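Local structure of molybdopterin-guanine dinucleotide biosynthesis protein B (Bacillus subtilis subsp. spizizenii, 4OYH) at residues T24-R29 against P117-L122; R29-A34 against L39-L44; W89-L94 against L106-F111; T136-Y141 against V164-S169. The protein binds GTP and, with weak intrinsic GTPase activity, may act as an adapter in making and using the molybdopterin guanine dinucleotide cofactor. The protein carries 2 engineered substitutions. All blocks are in the same frame, centred on the assembly; numbering follows the deposited sequence.

Contact 1: residues T24-R29 against P117-L122; sequences TTFIER and PKVVIL. With SO4 (sulfate ion), chain F.
The phenyl ring of Phe26 reaches from the helix to the strand and lies against Val119 and Ile121. Its CE2 meets CG1 of Val119 at 3.8 Å, and the two side chains cross at about a right angle. The neighbouring ring atom CD2 lies 4.2 Å from CD1 of Ile121. Both methyl groups approach the ring obliquely. Phe26 holds CG anti to its backbone N (chi1 -171°), which sends the ring out from the helix toward the strand. The contact is apolar, all three touching residues are buried, and no hydrogen bond links the segments. Near the helix start, a weak and doubtful bond runs from Thr24 N to a sulfate. The amides of Asn20, Gly22 and Lys23 bind the same ion. This matches a P-loop, and these residues probably bind GTP, as in a close relative. Helix 23-35 packs here on strand 118-122, which runs between strands 12-16 and 136-141. Ile140 of the latter also touches Phe26.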
loop_
_atom_site.group_PDB
_atom_site.type_symbol
_atom_site.label_atom_id
_atom_site.label_comp_id
_atom_site.label_asym_id
_atom_site.label_seq_id
_atom_site.Cartn_x
_atom_site.Cartn_y
_atom_site.Cartn_z
ATOM N N THR A 24 -1.312 -7.315 -19.680
ATOM C CA THR A 24 -0.879 -7.931 -18.409
ATOM C C THR A 24 -0.110 -9.242 -18.633
ATOM O O THR A 24 0.762 -9.592 -17.834
ATOM C CB THR A 24 -2.047 -8.149 -17.392
ATOM O OG1 THR A 24 -2.223 -9.536 -17.114
ATOM C CG2 THR A 24 -3.339 -7.537 -17.849
ATOM N N THR A 25 -0.332 -9.917 -19.753
ATOM C CA THR A 25 0.509 -11.065 -20.109
ATOM C C THR A 25 1.913 -10.622 -20.434
ATOM O O THR A 25 2.861 -11.197 -19.972
ATOM C CB THR A 25 -0.063 -11.849 -21.300
ATOM O OG1 THR A 25 -0.905 -12.883 -20.796
ATOM C CG2 THR A 25 1.019 -12.508 -22.106
ATOM N N PHE A 26 2.045 -9.616 -21.270
ATOM C CA PHE A 26 3.344 -9.055 -21.531
ATOM C C PHE A 26 4.091 -8.672 -20.237
ATOM O O PHE A 26 5.220 -9.102 -20.022
ATOM C CB PHE A 26 3.180 -7.849 -22.444
ATOM C CG PHE A 26 4.439 -7.329 -22.949
ATOM C CD1 PHE A 26 5.350 -8.165 -23.529
ATOM C CD2 PHE A 26 4.735 -5.970 -22.833
ATOM C CE1 PHE A 26 6.561 -7.660 -23.988
ATOM C CE2 PHE A 26 5.910 -5.466 -23.300
ATOM C CZ PHE A 26 6.830 -6.298 -23.877
ATOM N N ILE A 27 3.434 -7.905 -19.370
ATOM C CA ILE A 27 3.981 -7.522 -18.068
ATOM C C ILE A 27 4.368 -8.737 -17.236
ATOM O O ILE A 27 5.439 -8.786 -16.635
ATOM C CB ILE A 27 2.969 -6.612 -17.307
ATOM C CG1 ILE A 27 3.127 -5.150 -17.788
ATOM C CG2 ILE A 27 3.190 -6.630 -15.792
ATOM C CD1 ILE A 27 1.811 -4.417 -18.005
ATOM N N GLU A 28 3.491 -9.723 -17.220
ATOM C CA GLU A 28 3.729 -10.967 -16.507
ATOM C C GLU A 28 5.009 -11.630 -16.931
ATOM O O GLU A 28 5.827 -12.008 -16.097
ATOM C CB GLU A 28 2.596 -11.931 -16.769
ATOM C CG GLU A 28 1.658 -12.123 -15.666
ATOM C CD GLU A 28 1.136 -13.533 -15.702
ATOM O OE1 GLU A 28 0.579 -13.908 -16.762
ATOM O OE2 GLU A 28 1.298 -14.262 -14.685
ATOM N N ARG A 29 5.140 -11.828 -18.239
ATOM C CA ARG A 29 6.373 -12.319 -18.828
ATOM C C ARG A 29 7.591 -11.511 -18.396
ATOM O O ARG A 29 8.610 -12.073 -18.009
ATOM C CB ARG A 29 6.275 -12.321 -20.338
ATOM C CG ARG A 29 6.417 -13.685 -20.960
ATOM C CD ARG A 29 5.164 -14.531 -20.743
ATOM N NE ARG A 29 4.707 -15.186 -21.974
ATOM C CZ ARG A 29 4.360 -14.550 -23.097
ATOM N NH1 ARG A 29 4.415 -13.223 -23.186
ATOM N NH2 ARG A 29 3.953 -15.253 -24.143
ATOM N N PRO A 117 9.895 6.252 -21.238
ATOM C CA PRO A 117 9.915 5.401 -22.421
ATOM C C PRO A 117 8.788 4.373 -22.327
ATOM O O PRO A 117 8.475 3.969 -21.224
ATOM C CB PRO A 117 11.273 4.726 -22.370
ATOM C CG PRO A 117 12.085 5.526 -21.388
ATOM C CD PRO A 117 11.113 6.134 -20.436
ATOM N N LYS A 118 8.204 3.945 -23.432
ATOM C CA LYS A 118 7.064 3.082 -23.319
ATOM C C LYS A 118 6.974 2.167 -24.478
ATOM O O LYS A 118 7.480 2.449 -25.538
ATOM C CB LYS A 118 5.799 3.896 -23.184
ATOM C CG LYS A 118 5.691 5.087 -24.067
ATOM C CD LYS A 118 4.506 5.926 -23.653
ATOM C CE LYS A 118 4.710 6.656 -22.347
ATOM N NZ LYS A 118 5.411 7.962 -22.499
ATOM N N VAL A 119 6.385 1.016 -24.222
ATOM C CA VAL A 119 6.145 0.041 -25.261
ATOM C C VAL A 119 4.630 0.118 -25.544
ATOM O O VAL A 119 3.820 0.198 -24.608
ATOM C CB VAL A 119 6.643 -1.339 -24.801
ATOM C CG1 VAL A 119 5.967 -2.451 -25.554
ATOM C CG2 VAL A 119 8.166 -1.399 -24.965
ATOM N N VAL A 120 4.267 0.189 -26.818
ATOM C CA VAL A 120 2.867 0.350 -27.231
ATOM C C VAL A 120 2.424 -0.964 -27.846
ATOM O O VAL A 120 3.084 -1.455 -28.748
ATOM C CB VAL A 120 2.669 1.510 -28.253
ATOM C CG1 VAL A 120 1.220 1.591 -28.739
ATOM C CG2 VAL A 120 3.066 2.822 -27.647
ATOM N N ILE A 121 1.353 -1.535 -27.304
ATOM C CA ILE A 121 0.656 -2.705 -27.858
ATOM C C ILE A 121 -0.530 -2.255 -28.720
ATOM O O ILE A 121 -1.403 -1.533 -28.248
ATOM C CB ILE A 121 0.067 -3.621 -26.812
ATOM C CG1 ILE A 121 0.907 -3.671 -25.541
ATOM C CG2 ILE A 121 -0.177 -5.009 -27.415
ATOM C CD1 ILE A 121 2.246 -4.220 -25.713
ATOM N N LEU A 122 -0.507 -2.632 -29.990
ATOM C CA LEU A 122 -1.591 -2.377 -30.937
ATOM C C LEU A 122 -2.400 -3.637 -31.205
ATOM O O LEU A 122 -1.842 -4.667 -31.582
ATOM C CB LEU A 122 -1.024 -1.862 -32.252
ATOM C CG LEU A 122 -0.899 -0.351 -32.432
ATOM C CD1 LEU A 122 -1.091 0.398 -31.163
ATOM C CD2 LEU A 122 0.421 -0.043 -33.004
HETATM S S SO4 F . -5.127 -6.237 -21.408
HETATM O O1 SO4 F . -6.462 -5.704 -21.114
HETATM O O2 SO4 F . -4.423 -6.316 -20.144
HETATM O O3 SO4 F . -5.188 -7.492 -22.149
HETATM O O4 SO4 F . -4.385 -5.328 -22.281
#

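Contact 2: residues R29-A34 against L39-L44; sequences RILEKA and LNLGCL
Leu31 and Ala34 of the helix meet Leu39, Leu41 and Cys43 in an apolar layer. Leu41 is central to it. Its CD2 lies 3.7 Å from CD2 of Leu31 and also touches CB of Ala34. The side chains of Leu31 and Leu41 cross at about a right angle. The other branch of Leu31 turns to the next inward-facing strand residue, with CD1 3.9 Å from SG of Cys43. Ala34 CB is shared as well, since CD2 of Leu39 sits 3.8 Å from it. With chi1 at 161°, the Leu41 side chain extends away from its own backbone N, and this carries CD2 into the angle between Leu31 and Ala34.

Further out, the backbone closes the turn. Leu39 N gives a weak bond of 3.0 Å to Ala34 O, with an N-H...O angle of 121°. Asn40 turns away from the helix, and its ND2 bonds to Glu102 O. Lys33 forms a salt bridge with Asp165 of helix 161-171. The axes of helix 29-34 and strand 41-44 are 9.9 Å apart and run nearly antiparallel, at 161°. This is the second half of a beta-alpha-beta crossover that starts from strand 12-16. Strand 41-46 pairs with strand 105-109 on one side. At Cys43 and Leu44 it also pairs in parallel with a strand of the second subunit, so the sheet runs on across the interface.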
loop_
_atom_site.group_PDB
_atom_site.type_symbol
_atom_site.label_atom_id
_atom_site.label_comp_id
_atom_site.label_asym_id
_atom_site.label_seq_id
_atom_site.Cartn_x
_atom_site.Cartn_y
_atom_site.Cartn_z
ATOM N N ARG A 29 5.140 -11.828 -18.239
ATOM C CA ARG A 29 6.373 -12.319 -18.828
ATOM C C ARG A 29 7.591 -11.511 -18.396
ATOM O O ARG A 29 8.610 -12.073 -18.009
ATOM C CB ARG A 29 6.275 -12.321 -20.338
ATOM C CG ARG A 29 6.417 -13.685 -20.960
ATOM C CD ARG A 29 5.164 -14.531 -20.743
ATOM N NE ARG A 29 4.707 -15.186 -21.974
ATOM C CZ ARG A 29 4.360 -14.550 -23.097
ATOM N NH1 ARG A 29 4.415 -13.223 -23.186
ATOM N NH2 ARG A 29 3.953 -15.253 -24.143
ATOM N N ILE A 30 7.486 -10.196 -18.409
ATOM C CA ILE A 30 8.595 -9.356 -17.958
ATOM C C ILE A 30 8.925 -9.511 -16.484
ATOM O O ILE A 30 10.096 -9.521 -16.098
ATOM C CB ILE A 30 8.303 -7.895 -18.180
ATOM C CG1 ILE A 30 8.086 -7.614 -19.675
ATOM C CG2 ILE A 30 9.423 -7.032 -17.566
ATOM C CD1 ILE A 30 7.352 -6.295 -19.923
ATOM N N LEU A 31 7.903 -9.554 -15.639
ATOM C CA LEU A 31 8.173 -9.664 -14.215
ATOM C C LEU A 31 8.773 -11.028 -13.833
ATOM O O LEU A 31 9.700 -11.086 -13.013
ATOM C CB LEU A 31 6.915 -9.405 -13.412
ATOM C CG LEU A 31 6.383 -7.982 -13.512
ATOM C CD1 LEU A 31 5.028 -7.859 -12.812
ATOM C CD2 LEU A 31 7.393 -6.989 -12.931
ATOM N N GLU A 32 8.274 -12.101 -14.443
ATOM C CA GLU A 32 8.795 -13.452 -14.209
ATOM C C GLU A 32 10.286 -13.441 -14.523
ATOM O O GLU A 32 11.115 -13.804 -13.691
ATOM C CB GLU A 32 8.053 -14.500 -15.067
ATOM C CG GLU A 32 6.583 -14.789 -14.614
ATOM C CD GLU A 32 5.610 -15.206 -15.745
ATOM O OE1 GLU A 32 4.436 -15.533 -15.450
ATOM O OE2 GLU A 32 6.003 -15.203 -16.928
ATOM N N LYS A 33 10.637 -12.956 -15.704
ATOM C CA LYS A 33 12.032 -12.947 -16.082
ATOM C C LYS A 33 12.878 -11.999 -15.225
ATOM O O LYS A 33 14.064 -12.229 -15.087
ATOM C CB LYS A 33 12.193 -12.603 -17.561
ATOM C CG LYS A 33 13.469 -13.186 -18.151
ATOM C CD LYS A 33 13.387 -13.389 -19.660
ATOM C CE LYS A 33 14.641 -14.082 -20.202
ATOM N NZ LYS A 33 14.820 -13.938 -21.689
ATOM N N ALA A 34 12.293 -10.965 -14.632
ATOM C CA ALA A 34 13.052 -10.097 -13.725
ATOM C C ALA A 34 13.356 -10.751 -12.349
ATOM O O ALA A 34 14.384 -10.446 -11.730
ATOM C CB ALA A 34 12.311 -8.779 -13.509
ATOM N N LEU A 39 16.665 -8.988 -10.440
ATOM C CA LEU A 39 16.362 -7.596 -10.673
ATOM C C LEU A 39 15.253 -7.182 -9.708
ATOM O O LEU A 39 14.345 -7.962 -9.432
ATOM C CB LEU A 39 15.969 -7.396 -12.133
ATOM C CG LEU A 39 15.534 -5.990 -12.532
ATOM C CD1 LEU A 39 16.674 -4.980 -12.423
ATOM C CD2 LEU A 39 14.958 -6.030 -13.935
ATOM N N ASN A 40 15.352 -5.974 -9.164
ATOM C CA ASN A 40 14.445 -5.532 -8.096
ATOM C C ASN A 40 13.513 -4.411 -8.612
ATOM O O ASN A 40 13.804 -3.202 -8.577
ATOM C CB ASN A 40 15.274 -5.113 -6.876
ATOM C CG ASN A 40 14.492 -4.341 -5.855
ATOM O OD1 ASN A 40 13.270 -4.471 -5.731
ATOM N ND2 ASN A 40 15.204 -3.514 -5.102
ATOM N N LEU A 41 12.370 -4.853 -9.098
ATOM C CA LEU A 41 11.574 -4.066 -9.995
ATOM C C LEU A 41 10.142 -3.992 -9.479
ATOM O O LEU A 41 9.574 -4.996 -9.089
ATOM C CB LEU A 41 11.662 -4.675 -11.391
ATOM C CG LEU A 41 10.603 -4.348 -12.458
ATOM C CD1 LEU A 41 10.768 -2.982 -13.105
ATOM C CD2 LEU A 41 10.701 -5.406 -13.471
ATOM N N GLY A 42 9.601 -2.781 -9.444
ATOM C CA GLY A 42 8.254 -2.538 -8.989
ATOM C C GLY A 42 7.289 -2.558 -10.162
ATOM O O GLY A 42 7.686 -2.549 -11.301
ATOM N N CYS A 43 6.011 -2.580 -9.856
ATOM C CA CYS A 43 4.971 -2.595 -10.853
ATOM C C CYS A 43 3.838 -1.679 -10.420
ATOM O O CYS A 43 3.423 -1.647 -9.250
ATOM C CB CYS A 43 4.449 -4.023 -11.093
ATOM S SG CYS A 43 3.759 -4.176 -12.738
ATOM N N LEU A 44 3.377 -0.887 -11.360
ATOM C CA LEU A 44 2.331 0.103 -11.082
ATOM C C LEU A 44 1.343 0.133 -12.254
ATOM O O LEU A 44 1.697 0.214 -13.457
ATOM C CB LEU A 44 2.930 1.464 -10.815
ATOM C CG LEU A 44 1.895 2.597 -10.663
ATOM C CD1 LEU A 44 1.130 2.446 -9.395
ATOM C CD2 LEU A 44 2.545 3.996 -10.730
#

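Contact 3: residues W89-L94 against L106-F111; sequences WDLTRL and LLIEGF. With SO4 (sulfate ion), chain G.
Asp90 OD2 and Arg93 NH2 form a salt bridge of 2.6 Å at the start of the helix, although its hydrogen-bond geometry is weak. It lies beside the apolar contact of Leu91 and Leu94 with Ile108 of the strand and Phe111 just beyond it. Asp90 is the N-cap. Its OD1 also takes a weak but straight bond from Arg93 N, at 169°. The cap lies at the first helical turn, which carries Leu91 and Leu94.

Leu91 divides its two methyl groups. CD1 reaches CD1 of Ile108 tip to tip at 3.7 Å and also sits over one face of the Phe111 ring. It is 4.3 Å from the ring centroid and 10° off the normal, a CH-pi contact. CD2 packs on CB of Phe111 at 3.9 Å. Leu94 adds its CD1 near CZ of the same ring, at 4.1 Å. The Phe111 ring swings to the side opposite its carbonyl carbon (chi1 -53°), back toward the helix. Its backbone N makes a weak bond to a sulfate.

Helix 91-100 packs here on strand 105-109, a parallel neighbour of strands 41-46 and 12-16. Leu44 of strand 41-46 touches Leu91, Leu94 and Phe111. Leu81 of the second subunit packs on Leu94.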
loop_
_atom_site.group_PDB
_atom_site.type_symbol
_atom_site.label_atom_id
_atom_site.label_comp_id
_atom_site.label_asym_id
_atom_site.label_seq_id
_atom_site.Cartn_x
_atom_site.Cartn_y
_atom_site.Cartn_z
ATOM N N TRP A 89 -2.898 11.700 -5.680
ATOM C CA TRP A 89 -1.786 11.042 -6.352
ATOM C C TRP A 89 -1.615 11.548 -7.755
ATOM O O TRP A 89 -2.582 11.653 -8.488
ATOM C CB TRP A 89 -2.007 9.528 -6.435
ATOM C CG TRP A 89 -1.950 8.860 -5.118
ATOM C CD1 TRP A 89 -2.989 8.308 -4.422
ATOM C CD2 TRP A 89 -0.794 8.684 -4.323
ATOM N NE1 TRP A 89 -2.542 7.799 -3.249
ATOM C CE2 TRP A 89 -1.191 8.015 -3.159
ATOM C CE3 TRP A 89 0.558 9.022 -4.485
ATOM C CZ2 TRP A 89 -0.280 7.670 -2.146
ATOM C CZ3 TRP A 89 1.464 8.671 -3.470
ATOM C CH2 TRP A 89 1.038 8.011 -2.333
ATOM N N ASP A 90 -0.380 11.845 -8.120
ATOM C CA ASP A 90 -0.007 11.930 -9.501
ATOM C C ASP A 90 1.212 11.029 -9.638
ATOM O O ASP A 90 1.707 10.528 -8.641
ATOM C CB ASP A 90 0.265 13.374 -9.949
ATOM C CG ASP A 90 1.076 14.172 -8.947
ATOM O OD1 ASP A 90 2.243 13.819 -8.674
ATOM O OD2 ASP A 90 0.546 15.183 -8.442
ATOM N N LEU A 91 1.654 10.821 -10.877
ATOM C CA LEU A 91 2.640 9.826 -11.214
ATOM C C LEU A 91 3.972 10.106 -10.560
ATOM O O LEU A 91 4.666 9.186 -10.150
ATOM C CB LEU A 91 2.823 9.737 -12.724
ATOM C CG LEU A 91 3.855 8.693 -13.163
ATOM C CD1 LEU A 91 3.649 7.335 -12.468
ATOM C CD2 LEU A 91 3.797 8.505 -14.686
ATOM N N THR A 92 4.305 11.381 -10.438
ATOM C CA THR A 92 5.556 11.809 -9.811
ATOM C C THR A 92 5.678 11.353 -8.363
ATOM O O THR A 92 6.704 10.800 -7.943
ATOM C CB THR A 92 5.665 13.338 -9.872
ATOM O OG1 THR A 92 6.118 13.703 -11.175
ATOM C CG2 THR A 92 6.645 13.869 -8.865
ATOM N N ARG A 93 4.640 11.621 -7.590
ATOM C CA ARG A 93 4.581 11.166 -6.217
ATOM C C ARG A 93 4.543 9.645 -6.107
ATOM O O ARG A 93 5.120 9.081 -5.165
ATOM C CB ARG A 93 3.371 11.783 -5.534
ATOM C CG ARG A 93 3.619 13.252 -5.172
ATOM C CD ARG A 93 2.487 13.823 -4.380
ATOM N NE ARG A 93 1.508 14.487 -5.234
ATOM C CZ ARG A 93 1.346 15.808 -5.323
ATOM N NH1 ARG A 93 2.098 16.648 -4.605
ATOM N NH2 ARG A 93 0.417 16.294 -6.140
ATOM N N LEU A 94 3.900 8.964 -7.054
ATOM C CA LEU A 94 3.901 7.503 -6.983
ATOM C C LEU A 94 5.318 6.992 -7.215
ATOM O O LEU A 94 5.720 6.041 -6.575
ATOM C CB LEU A 94 2.923 6.871 -7.979
ATOM C CG LEU A 94 1.453 7.203 -7.664
ATOM C CD1 LEU A 94 0.626 7.098 -8.913
ATOM C CD2 LEU A 94 0.885 6.310 -6.563
ATOM N N LEU A 106 11.159 0.500 -12.361
ATOM C CA LEU A 106 9.700 0.466 -12.340
ATOM C C LEU A 106 9.071 0.211 -13.704
ATOM O O LEU A 106 9.397 0.854 -14.715
ATOM C CB LEU A 106 9.185 1.758 -11.727
ATOM C CG LEU A 106 7.666 1.970 -11.730
ATOM C CD1 LEU A 106 6.921 0.919 -10.837
ATOM C CD2 LEU A 106 7.378 3.372 -11.306
ATOM N N LEU A 107 8.193 -0.786 -13.689
ATOM C CA LEU A 107 7.307 -1.143 -14.788
ATOM C C LEU A 107 5.960 -0.505 -14.532
ATOM O O LEU A 107 5.361 -0.733 -13.485
ATOM C CB LEU A 107 7.123 -2.664 -14.894
ATOM C CG LEU A 107 7.280 -3.419 -16.216
ATOM C CD1 LEU A 107 6.490 -4.692 -16.188
ATOM C CD2 LEU A 107 6.911 -2.617 -17.391
ATOM N N ILE A 108 5.484 0.303 -15.471
ATOM C CA ILE A 108 4.162 0.925 -15.320
ATOM C C ILE A 108 3.202 0.408 -16.404
ATOM O O ILE A 108 3.551 0.423 -17.590
ATOM C CB ILE A 108 4.243 2.446 -15.417
ATOM C CG1 ILE A 108 5.340 2.976 -14.474
ATOM C CG2 ILE A 108 2.874 3.025 -15.172
ATOM C CD1 ILE A 108 5.232 4.416 -14.125
ATOM N N GLU A 109 2.019 -0.065 -16.008
ATOM C CA GLU A 109 0.923 -0.278 -16.957
ATOM C C GLU A 109 0.068 1.008 -17.011
ATOM O O GLU A 109 -0.474 1.420 -15.992
ATOM C CB GLU A 109 0.095 -1.504 -16.546
ATOM C CG GLU A 109 -1.258 -1.684 -17.255
ATOM C CD GLU A 109 -1.941 -3.031 -16.926
ATOM O OE1 GLU A 109 -3.155 -3.162 -17.172
ATOM O OE2 GLU A 109 -1.275 -3.963 -16.436
ATOM N N GLY A 110 -0.062 1.647 -18.186
ATOM C CA GLY A 110 -0.873 2.889 -18.296
ATOM C C GLY A 110 -0.138 4.246 -18.158
ATOM O O GLY A 110 1.048 4.278 -18.448
ATOM N N PHE A 111 -0.796 5.303 -17.659
ATOM C CA PHE A 111 -0.367 6.735 -17.750
ATOM C C PHE A 111 0.259 7.063 -19.075
ATOM O O PHE A 111 1.418 7.560 -19.104
ATOM C CB PHE A 111 0.658 7.169 -16.674
ATOM C CG PHE A 111 0.215 6.859 -15.278
ATOM C CD1 PHE A 111 -0.543 7.806 -14.514
ATOM C CD2 PHE A 111 0.459 5.617 -14.774
ATOM C CE1 PHE A 111 -1.035 7.452 -13.192
ATOM C CE2 PHE A 111 0.055 5.192 -13.452
ATOM C CZ PHE A 111 -0.709 6.115 -12.676
HETATM S S SO4 G . -4.121 5.961 -19.099
HETATM O O1 SO4 G . -4.602 6.901 -18.096
HETATM O O2 SO4 G . -3.847 4.658 -18.517
HETATM O O3 SO4 G . -5.121 5.798 -20.148
HETATM O O4 SO4 G . -2.915 6.544 -19.651
#

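Contact 4: residues T136-Y141 against V164-S169; sequences TIAIIY and VDLVLS. Engineered in segment 164-169: Leu166 (natural residue Phe). With SO4 (sulfate ion), chain H.
Ile137, following Thr136, reaches Leu166 of the helix through its outermost methyl group. The backbone N of Thr136 gives a nearly straight bond of 3.0 Å (164°) to O3 of a sulfate, probably from the crystallisation liquor, that Asn135 N also binds. At Ile137, CG1 stands between the backbone N and the carbonyl carbon (chi1 55°). The chain then extends, and CD1 comes to 3.9 Å from CD2 of Leu166. The two side chains meet at a slant. Ala138 follows with a looser touch, its CB 4.4 Å from CD1 of Leu166. Farther along, Ile140 also points toward the helix but packs on Phe26 and Ile121 instead.

Leu166 is an engineered residue, phenylalanine in the natural protein. It offers CD2 to Ile137 and CD1 to Ala138. Phe156 of strand 155-156, at the sheet's edge within this chain, touches both Ala138 and Leu166. No hydrogen bond or charge pair joins the strand to the helix. The contact is thus small and purely apolar, resting on the packing of aliphatic groups.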
loop_
_atom_site.group_PDB
_atom_site.type_symbol
_atom_site.label_atom_id
_atom_site.label_comp_id
_atom_site.label_asym_id
_atom_site.label_seq_id
_atom_site.Cartn_x
_atom_site.Cartn_y
_atom_site.Cartn_z
ATOM N N THR A 136 8.158 6.603 -27.292
ATOM C CA THR A 136 7.779 5.253 -27.650
ATOM C C THR A 136 9.011 4.545 -28.163
ATOM O O THR A 136 9.629 5.034 -29.104
ATOM C CB THR A 136 6.680 5.242 -28.733
ATOM O OG1 THR A 136 5.510 5.871 -28.214
ATOM C CG2 THR A 136 6.352 3.818 -29.168
ATOM N N ILE A 137 9.370 3.401 -27.573
ATOM C CA ILE A 137 10.652 2.753 -27.930
ATOM C C ILE A 137 10.451 1.464 -28.662
ATOM O O ILE A 137 11.434 0.868 -29.174
ATOM C CB ILE A 137 11.555 2.512 -26.689
ATOM C CG1 ILE A 137 10.829 1.726 -25.610
ATOM C CG2 ILE A 137 12.046 3.891 -26.156
ATOM C CD1 ILE A 137 11.700 1.148 -24.519
ATOM N N ALA A 138 9.192 1.025 -28.706
ATOM C CA ALA A 138 8.834 -0.157 -29.486
ATOM C C ALA A 138 7.352 -0.323 -29.655
ATOM O O ALA A 138 6.565 0.198 -28.878
ATOM C CB ALA A 138 9.379 -1.384 -28.840
ATOM N N ILE A 139 6.983 -1.073 -30.675
ATOM C CA ILE A 139 5.599 -1.428 -30.878
ATOM C C ILE A 139 5.479 -2.917 -30.925
ATOM O O ILE A 139 6.208 -3.593 -31.639
ATOM C CB ILE A 139 5.034 -0.822 -32.171
ATOM C CG1 ILE A 139 4.899 0.698 -32.021
ATOM C CG2 ILE A 139 3.657 -1.439 -32.498
ATOM C CD1 ILE A 139 5.064 1.409 -33.280
ATOM N N ILE A 140 4.569 -3.410 -30.114
ATOM C CA ILE A 140 4.027 -4.740 -30.253
ATOM C C ILE A 140 2.682 -4.626 -30.965
ATOM O O ILE A 140 1.673 -4.273 -30.363
ATOM C CB ILE A 140 3.834 -5.386 -28.896
ATOM C CG1 ILE A 140 5.165 -5.532 -28.198
ATOM C CG2 ILE A 140 3.196 -6.753 -29.040
ATOM C CD1 ILE A 140 5.001 -5.866 -26.790
ATOM N N TYR A 141 2.627 -4.879 -32.253
ATOM C CA TYR A 141 1.309 -4.883 -32.859
ATOM C C TYR A 141 0.703 -6.186 -32.235
ATOM O O TYR A 141 1.467 -6.965 -31.674
ATOM C CB TYR A 141 1.368 -4.851 -34.413
ATOM C CG TYR A 141 1.772 -3.573 -35.159
ATOM C CD1 TYR A 141 0.911 -2.485 -35.287
ATOM C CD2 TYR A 141 2.994 -3.499 -35.821
ATOM C CE1 TYR A 141 1.285 -1.339 -36.020
ATOM C CE2 TYR A 141 3.373 -2.355 -36.546
ATOM C CZ TYR A 141 2.511 -1.286 -36.641
ATOM O OH TYR A 141 2.871 -0.159 -37.344
ATOM N N VAL A 164 10.310 -8.788 -24.689
ATOM C CA VAL A 164 10.395 -8.690 -23.239
ATOM C C VAL A 164 11.853 -8.433 -22.826
ATOM O O VAL A 164 12.095 -7.755 -21.823
ATOM C CB VAL A 164 9.831 -9.930 -22.471
ATOM C CG1 VAL A 164 8.834 -10.732 -23.306
ATOM C CG2 VAL A 164 10.931 -10.780 -21.930
ATOM N N ASP A 165 12.805 -8.942 -23.601
ATOM C CA ASP A 165 14.245 -8.726 -23.332
ATOM C C ASP A 165 14.618 -7.262 -23.590
ATOM O O ASP A 165 15.492 -6.702 -22.930
ATOM C CB ASP A 165 15.130 -9.640 -24.201
ATOM C CG ASP A 165 15.203 -11.099 -23.686
ATOM O OD1 ASP A 165 14.815 -11.374 -22.528
ATOM O OD2 ASP A 165 15.674 -11.980 -24.447
ATOM N N LEU A 166 13.940 -6.640 -24.549
ATOM C CA LEU A 166 14.173 -5.249 -24.840
ATOM C C LEU A 166 13.736 -4.452 -23.629
ATOM O O LEU A 166 14.375 -3.489 -23.259
ATOM C CB LEU A 166 13.434 -4.812 -26.118
ATOM C CG LEU A 166 13.521 -3.336 -26.511
ATOM C CD1 LEU A 166 13.264 -3.163 -27.966
ATOM C CD2 LEU A 166 12.503 -2.478 -25.794
ATOM N N VAL A 167 12.667 -4.851 -22.975
ATOM C CA VAL A 167 12.207 -4.037 -21.864
ATOM C C VAL A 167 13.162 -4.161 -20.688
ATOM O O VAL A 167 13.443 -3.188 -19.999
ATOM C CB VAL A 167 10.789 -4.412 -21.428
ATOM C CG1 VAL A 167 10.394 -3.619 -20.187
ATOM C CG2 VAL A 167 9.806 -4.138 -22.528
ATOM N N LEU A 168 13.689 -5.358 -20.489
ATOM C CA LEU A 168 14.536 -5.624 -19.344
ATOM C C LEU A 168 15.867 -4.940 -19.475
ATOM O O LEU A 168 16.475 -4.507 -18.482
ATOM C CB LEU A 168 14.719 -7.129 -19.170
ATOM C CG LEU A 168 13.471 -7.812 -18.613
ATOM C CD1 LEU A 168 13.421 -9.279 -18.967
ATOM C CD2 LEU A 168 13.461 -7.654 -17.143
ATOM N N SER A 169 16.324 -4.792 -20.698
ATOM C CA SER A 169 17.616 -4.167 -20.892
ATOM C C SER A 169 17.457 -2.696 -20.558
ATOM O O SER A 169 18.395 -2.081 -20.032
ATOM C CB SER A 169 18.158 -4.389 -22.323
ATOM O OG SER A 169 17.697 -3.393 -23.224
HETATM S S SO4 H . 8.351 9.562 -30.098
HETATM O O1 SO4 H . 7.395 10.399 -30.832
HETATM O O2 SO4 H . 8.892 10.214 -28.922
HETATM O O3 SO4 H . 7.601 8.405 -29.660
HETATM O O4 SO4 H . 9.471 9.178 -30.934
#

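How the contacts relate
All four contacts pack helices on one parallel sheet. Contacts 1 and 2 share Arg29 and helix 23-35, and their centres are about 12 Å apart. The centres of contacts 1 and 4 are closer, about 8 Å apart, and strands 118-122 and 136-141 are neighbours. Strands 41-46 and 105-109 likewise join contacts 2 and 3. The salt bridge from Lys33 to Asp165 ties contact 2 to contact 4. The centres of contacts 3 and 4 are about 18 Å apart, and the two do not touch. Along the chain, contacts 2 and 3 are nested inside the loop closed by contact 1, and contact 4 follows. Contacts 1 to 3 also touch the second subunit, so this P-loop NTPase core adjoins the dimer interface.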